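Local coordinates for protein probable hydrolase (Pseudomonas aeruginosa, PDB 3OM8) that is probably an alpha/beta-hydrolase that cleaves ester or lactone bonds, possibly acting as a 3-oxoadipate enol-lactonase, at residues 94-108 with 116-130. Sequence-based numbering, arbitrary orientation.
Sequences RAHFLGLSLGGIVGQ and QRIERLVLANTSAWL. With EDO (1,2-ethanediol), chain F.
The imidazole of H96 turns its edge to the neighbouring strand, where ND1 accepts the backbone N-H of R120 at 2.9 Å, the amide nitrogen of R120 lying close to the ring plane. With CG anti to the carbonyl carbon (chi1 -66°), the ring reaches over to the bulge at E119 and R120 in strand 118-124, and CB of E119 and CB of R120 each pack 3.2 Å from H96 ND1. Around this bulge the parallel ladder slips by one residue: E119 N bonds to A95 O, F97 N to R120 O, and V122 N to F97 O, the last almost straight.

Just before strand 95-100, R94 bends at chi3, bringing NE to Q116 O and laying one guanidinium face over I118 O. E119 OE1 stands well out of that guanidinium plane, 3.6 Å from R94 NH2, a long salt bridge of charge alone.

Side chains split between the two faces of the sheet. On one, L98 CD1 meets V122 CG1 at 3.6 Å and L100 CD1 lies against A124 CB. On the other, F97 and L121 run side by side, CD2 of F97 to CD1 of L121, on the face that carries helix 102-113. That helix sits close through G104 and G107, and L123 CD2 reaches G104 O.

Beyond the strands, T126 OG1 donates to S101 O (2.9 Å), which also receives I105 N. The Q108 amide spans G104 O and S127 O, both near its plane, tying the helix to the chain after strand 118-124.

S101, at phi 58°, psi -119°, hydrogen-bonds through OG to ethanediol and weakly to H246. This strained turn in a right-handed beta-alpha-beta unit is consistent with the GxSxG nucleophile elbow of alpha/beta-hydrolases, S101 being the probable nucleophile.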
loop_
_atom_site.group_PDB
_atom_site.type_symbol
_atom_site.label_atom_id
_atom_site.label_comp_id
_atom_site.label_asym_id
_atom_site.label_seq_id
_atom_site.Cartn_x
_atom_site.Cartn_y
_atom_site.Cartn_z
ATOM N N ARG B 94 9.944 -17.993 22.287
ATOM C CA ARG B 94 9.782 -17.146 21.115
ATOM C C ARG B 94 8.406 -17.308 20.469
ATOM O O ARG B 94 7.871 -18.412 20.375
ATOM C CB ARG B 94 10.897 -17.458 20.113
ATOM C CG ARG B 94 10.929 -16.561 18.903
ATOM C CD ARG B 94 12.112 -16.901 17.998
ATOM N NE ARG B 94 13.031 -15.771 17.919
ATOM C CZ ARG B 94 13.719 -15.431 16.836
ATOM N NH1 ARG B 94 14.524 -14.370 16.867
ATOM N NH2 ARG B 94 13.597 -16.149 15.720
ATOM N N ALA B 95 7.835 -16.197 20.027
ATOM C CA ALA B 95 6.477 -16.202 19.516
ATOM C C ALA B 95 6.339 -15.215 18.376
ATOM O O ALA B 95 7.142 -14.291 18.243
ATOM C CB ALA B 95 5.501 -15.833 20.635
ATOM N N HIS B 96 5.313 -15.406 17.558
ATOM C CA HIS B 96 4.932 -14.371 16.613
ATOM C C HIS B 96 4.142 -13.341 17.399
ATOM O O HIS B 96 3.478 -13.682 18.368
ATOM C CB HIS B 96 4.061 -14.936 15.487
ATOM C CG HIS B 96 4.777 -15.895 14.590
ATOM N ND1 HIS B 96 5.898 -15.542 13.873
ATOM C CD2 HIS B 96 4.517 -17.187 14.278
ATOM C CE1 HIS B 96 6.308 -16.581 13.164
ATOM N NE2 HIS B 96 5.487 -17.590 13.390
ATOM N N PHE B 97 4.199 -12.088 16.969
ATOM C CA PHE B 97 3.498 -11.027 17.654
ATOM C C PHE B 97 2.664 -10.220 16.684
ATOM O O PHE B 97 3.175 -9.733 15.687
ATOM C CB PHE B 97 4.492 -10.103 18.368
ATOM C CG PHE B 97 3.835 -9.069 19.265
ATOM C CD1 PHE B 97 3.639 -9.322 20.610
ATOM C CD2 PHE B 97 3.412 -7.850 18.753
ATOM C CE1 PHE B 97 3.030 -8.378 21.424
ATOM C CE2 PHE B 97 2.811 -6.907 19.559
ATOM C CZ PHE B 97 2.619 -7.170 20.892
ATOM N N LEU B 98 1.377 -10.074 16.992
ATOM C CA LEU B 98 0.505 -9.158 16.265
ATOM C C LEU B 98 -0.103 -8.129 17.223
ATOM O O LEU B 98 -0.834 -8.492 18.149
ATOM C CB LEU B 98 -0.610 -9.926 15.555
ATOM C CG LEU B 98 -1.839 -9.142 15.092
ATOM C CD1 LEU B 98 -1.455 -7.863 14.378
ATOM C CD2 LEU B 98 -2.673 -10.017 14.178
ATOM N N GLY B 99 0.187 -6.851 16.991
ATOM C CA GLY B 99 -0.325 -5.785 17.838
ATOM C C GLY B 99 -1.044 -4.742 17.012
ATOM O O GLY B 99 -0.541 -4.317 15.973
ATOM N N LEU B 100 -2.230 -4.343 17.460
ATOM C CA LEU B 100 -2.987 -3.302 16.780
ATOM C C LEU B 100 -2.963 -1.997 17.586
ATOM O O LEU B 100 -3.240 -1.992 18.787
ATOM C CB LEU B 100 -4.424 -3.757 16.521
ATOM C CG LEU B 100 -5.289 -2.843 15.644
ATOM C CD1 LEU B 100 -6.067 -3.657 14.616
ATOM C CD2 LEU B 100 -6.233 -2.028 16.482
ATOM N N SER B 101 -2.618 -0.898 16.922
ATOM C CA SER B 101 -2.507 0.402 17.576
ATOM C C SER B 101 -1.500 0.384 18.740
ATOM O O SER B 101 -0.309 0.127 18.519
ATOM C CB SER B 101 -3.880 0.890 18.038
ATOM O OG SER B 101 -3.926 2.300 18.011
ATOM N N LEU B 102 -1.961 0.659 19.965
ATOM C CA LEU B 102 -1.064 0.598 21.126
ATOM C C LEU B 102 -0.313 -0.736 21.143
ATOM O O LEU B 102 0.903 -0.771 21.339
ATOM C CB LEU B 102 -1.817 0.808 22.455
ATOM C CG LEU B 102 -0.984 0.675 23.746
ATOM C CD1 LEU B 102 0.205 1.644 23.773
ATOM C CD2 LEU B 102 -1.840 0.854 25.005
ATOM N N GLY B 103 -1.034 -1.829 20.908
ATOM C CA GLY B 103 -0.406 -3.138 20.794
ATOM C C GLY B 103 0.725 -3.136 19.767
ATOM O O GLY B 103 1.732 -3.831 19.921
ATOM N N GLY B 104 0.559 -2.345 18.714
ATOM C CA GLY B 104 1.567 -2.256 17.663
ATOM C C GLY B 104 2.822 -1.538 18.135
ATOM O O GLY B 104 3.935 -1.845 17.683
ATOM N N ILE B 105 2.634 -0.581 19.048
ATOM C CA ILE B 105 3.749 0.158 19.635
ATOM C C ILE B 105 4.523 -0.772 20.569
ATOM O O ILE B 105 5.759 -0.798 20.568
ATOM C CB ILE B 105 3.286 1.422 20.398
ATOM C CG1 ILE B 105 2.399 2.316 19.521
ATOM C CG2 ILE B 105 4.487 2.225 20.870
ATOM C CD1 ILE B 105 1.998 3.653 20.221
ATOM N N VAL B 106 3.788 -1.551 21.357
ATOM C CA VAL B 106 4.410 -2.606 22.141
ATOM C C VAL B 106 5.211 -3.539 21.229
ATOM O O VAL B 106 6.328 -3.942 21.555
ATOM C CB VAL B 106 3.369 -3.399 22.947
ATOM C CG1 VAL B 106 4.041 -4.532 23.712
ATOM C CG2 VAL B 106 2.637 -2.469 23.918
ATOM N N GLY B 107 4.639 -3.866 20.074
ATOM C CA GLY B 107 5.321 -4.697 19.098
ATOM C C GLY B 107 6.664 -4.130 18.679
ATOM O O GLY B 107 7.679 -4.828 18.701
ATOM N N GLN B 108 6.679 -2.860 18.288
ATOM C CA GLN B 108 7.921 -2.235 17.854
ATOM C C GLN B 108 8.957 -2.253 18.976
ATOM O O GLN B 108 10.144 -2.488 18.723
ATOM C CB GLN B 108 7.665 -0.805 17.390
ATOM C CG GLN B 108 6.770 -0.701 16.168
ATOM C CD GLN B 108 6.171 0.675 16.024
ATOM O OE1 GLN B 108 6.864 1.630 15.687
ATOM N NE2 GLN B 108 4.876 0.790 16.298
ATOM N N GLN B 116 15.081 -11.390 20.322
ATOM C CA GLN B 116 15.253 -12.830 20.462
ATOM C C GLN B 116 13.982 -13.557 20.931
ATOM O O GLN B 116 13.909 -14.787 20.869
ATOM C CB GLN B 116 16.414 -13.128 21.419
ATOM C CG GLN B 116 16.092 -12.910 22.900
ATOM C CD GLN B 116 16.166 -11.447 23.342
ATOM O OE1 GLN B 116 16.462 -10.550 22.548
ATOM N NE2 GLN B 116 15.903 -11.209 24.626
ATOM N N ARG B 117 12.993 -12.800 21.404
ATOM C CA ARG B 117 11.723 -13.371 21.858
ATOM C C ARG B 117 10.654 -13.323 20.758
ATOM O O ARG B 117 9.572 -13.898 20.916
ATOM C CB ARG B 117 11.196 -12.626 23.093
ATOM C CG ARG B 117 12.182 -12.466 24.263
ATOM C CD ARG B 117 12.641 -13.799 24.836
ATOM N NE ARG B 117 11.542 -14.616 25.345
ATOM C CZ ARG B 117 11.150 -14.634 26.613
ATOM N NH1 ARG B 117 11.758 -13.865 27.508
ATOM N NH2 ARG B 117 10.141 -15.412 26.985
ATOM N N ILE B 118 10.959 -12.631 19.656
ATOM C CA ILE B 118 9.997 -12.423 18.574
ATOM C C ILE B 118 10.373 -13.160 17.276
ATOM O O ILE B 118 11.500 -13.049 16.782
ATOM C CB ILE B 118 9.836 -10.922 18.228
ATOM C CG1 ILE B 118 9.420 -10.105 19.449
ATOM C CG2 ILE B 118 8.832 -10.748 17.098
ATOM C CD1 ILE B 118 8.077 -10.497 20.051
ATOM N N GLU B 119 9.419 -13.908 16.726
ATOM C CA GLU B 119 9.602 -14.553 15.425
ATOM C C GLU B 119 9.243 -13.553 14.340
ATOM O O GLU B 119 10.070 -12.733 13.943
ATOM C CB GLU B 119 8.719 -15.798 15.303
ATOM C CG GLU B 119 9.478 -17.115 15.160
ATOM C CD GLU B 119 10.089 -17.284 13.790
ATOM O OE1 GLU B 119 10.868 -16.404 13.371
ATOM O OE2 GLU B 119 9.790 -18.299 13.125
ATOM N N ARG B 120 7.999 -13.606 13.874
ATOM C CA ARG B 120 7.526 -12.630 12.899
ATOM C C ARG B 120 6.630 -11.567 13.534
ATOM O O ARG B 120 5.910 -11.832 14.503
ATOM C CB ARG B 120 6.834 -13.327 11.732
ATOM C CG ARG B 120 7.795 -14.234 10.963
ATOM C CD ARG B 120 7.185 -14.851 9.710
ATOM N NE ARG B 120 8.033 -15.936 9.219
ATOM C CZ ARG B 120 7.758 -16.701 8.165
ATOM N NH1 ARG B 120 8.601 -17.660 7.821
ATOM N NH2 ARG B 120 6.650 -16.511 7.455
ATOM N N LEU B 121 6.687 -10.358 12.988
ATOM C CA LEU B 121 6.017 -9.220 13.601
ATOM C C LEU B 121 4.976 -8.605 12.670
ATOM O O LEU B 121 5.275 -8.252 11.525
ATOM C CB LEU B 121 7.056 -8.174 14.010
ATOM C CG LEU B 121 6.632 -6.872 14.676
ATOM C CD1 LEU B 121 6.089 -7.115 16.113
ATOM C CD2 LEU B 121 7.830 -5.919 14.692
ATOM N N VAL B 122 3.745 -8.503 13.162
ATOM C CA VAL B 122 2.687 -7.785 12.458
ATOM C C VAL B 122 2.283 -6.538 13.251
ATOM O O VAL B 122 2.082 -6.596 14.469
ATOM C CB VAL B 122 1.458 -8.668 12.209
ATOM C CG1 VAL B 122 0.457 -7.945 11.308
ATOM C CG2 VAL B 122 1.880 -9.999 11.569
ATOM N N LEU B 123 2.190 -5.413 12.550
ATOM C CA LEU B 123 1.873 -4.130 13.148
ATOM C C LEU B 123 0.653 -3.567 12.443
ATOM O O LEU B 123 0.749 -3.128 11.298
ATOM C CB LEU B 123 3.052 -3.182 12.957
ATOM C CG LEU B 123 4.388 -3.721 13.463
ATOM C CD1 LEU B 123 5.523 -2.761 13.140
ATOM C CD2 LEU B 123 4.311 -3.981 14.963
ATOM N N ALA B 124 -0.495 -3.589 13.110
ATOM C CA ALA B 124 -1.740 -3.146 12.490
ATOM C C ALA B 124 -2.165 -1.775 13.001
ATOM O O ALA B 124 -2.140 -1.522 14.204
ATOM C CB ALA B 124 -2.846 -4.162 12.736
ATOM N N ASN B 125 -2.561 -0.898 12.083
ATOM C CA ASN B 125 -3.083 0.408 12.440
ATOM C C ASN B 125 -2.303 0.994 13.615
ATOM O O ASN B 125 -2.846 1.191 14.709
ATOM C CB ASN B 125 -4.561 0.287 12.810
ATOM C CG ASN B 125 -5.415 -0.237 11.663
ATOM O OD1 ASN B 125 -5.967 0.541 10.887
ATOM N ND2 ASN B 125 -5.547 -1.559 11.572
ATOM N N THR B 126 -1.022 1.246 13.389
ATOM C CA THR B 126 -0.152 1.695 14.452
ATOM C C THR B 126 0.782 2.788 13.963
ATOM O O THR B 126 0.635 3.304 12.851
ATOM C CB THR B 126 0.665 0.535 15.049
ATOM O OG1 THR B 126 1.292 0.970 16.266
ATOM C CG2 THR B 126 1.733 0.069 14.065
ATOM N N SER B 127 1.748 3.134 14.802
ATOM C CA SER B 127 2.614 4.259 14.522
ATOM C C SER B 127 3.872 4.190 15.368
ATOM O O SER B 127 3.898 3.531 16.407
ATOM C CB SER B 127 1.859 5.559 14.790
ATOM O OG SER B 127 2.745 6.655 14.872
ATOM N N ALA B 128 4.916 4.871 14.912
ATOM C CA ALA B 128 6.158 4.966 15.662
ATOM C C ALA B 128 6.246 6.291 16.414
ATOM O O ALA B 128 7.169 6.503 17.195
ATOM C CB ALA B 128 7.345 4.812 14.738
ATOM N N TRP B 129 5.289 7.181 16.176
ATOM C CA TRP B 129 5.309 8.492 16.816
ATOM C C TRP B 129 3.995 9.224 16.622
ATOM O O TRP B 129 3.623 9.558 15.499
ATOM C CB TRP B 129 6.468 9.343 16.296
ATOM C CG TRP B 129 6.420 10.782 16.748
ATOM C CD1 TRP B 129 6.724 11.265 17.991
ATOM C CD2 TRP B 129 6.055 11.919 15.952
ATOM N NE1 TRP B 129 6.571 12.630 18.013
ATOM C CE2 TRP B 129 6.162 13.056 16.775
ATOM C CE3 TRP B 129 5.653 12.085 14.622
ATOM C CZ2 TRP B 129 5.877 14.342 16.313
ATOM C CZ3 TRP B 129 5.372 13.361 14.163
ATOM C CH2 TRP B 129 5.482 14.472 15.008
ATOM N N LEU B 130 3.305 9.478 17.731
ATOM C CA LEU B 130 1.985 10.091 17.694
ATOM C C LEU B 130 1.954 11.503 18.290
ATOM O O LEU B 130 0.895 11.995 18.671
ATOM C CB LEU B 130 0.963 9.176 18.379
ATOM C CG LEU B 130 0.727 7.853 17.637
ATOM C CD1 LEU B 130 -0.090 6.872 18.465
ATOM C CD2 LEU B 130 0.036 8.121 16.321
HETATM C C1 EDO F . -2.576 4.435 20.516
HETATM O O1 EDO F . -3.111 5.583 19.834
HETATM C C2 EDO F . -3.678 3.736 21.319
HETATM O O2 EDO F . -4.162 2.497 20.750
#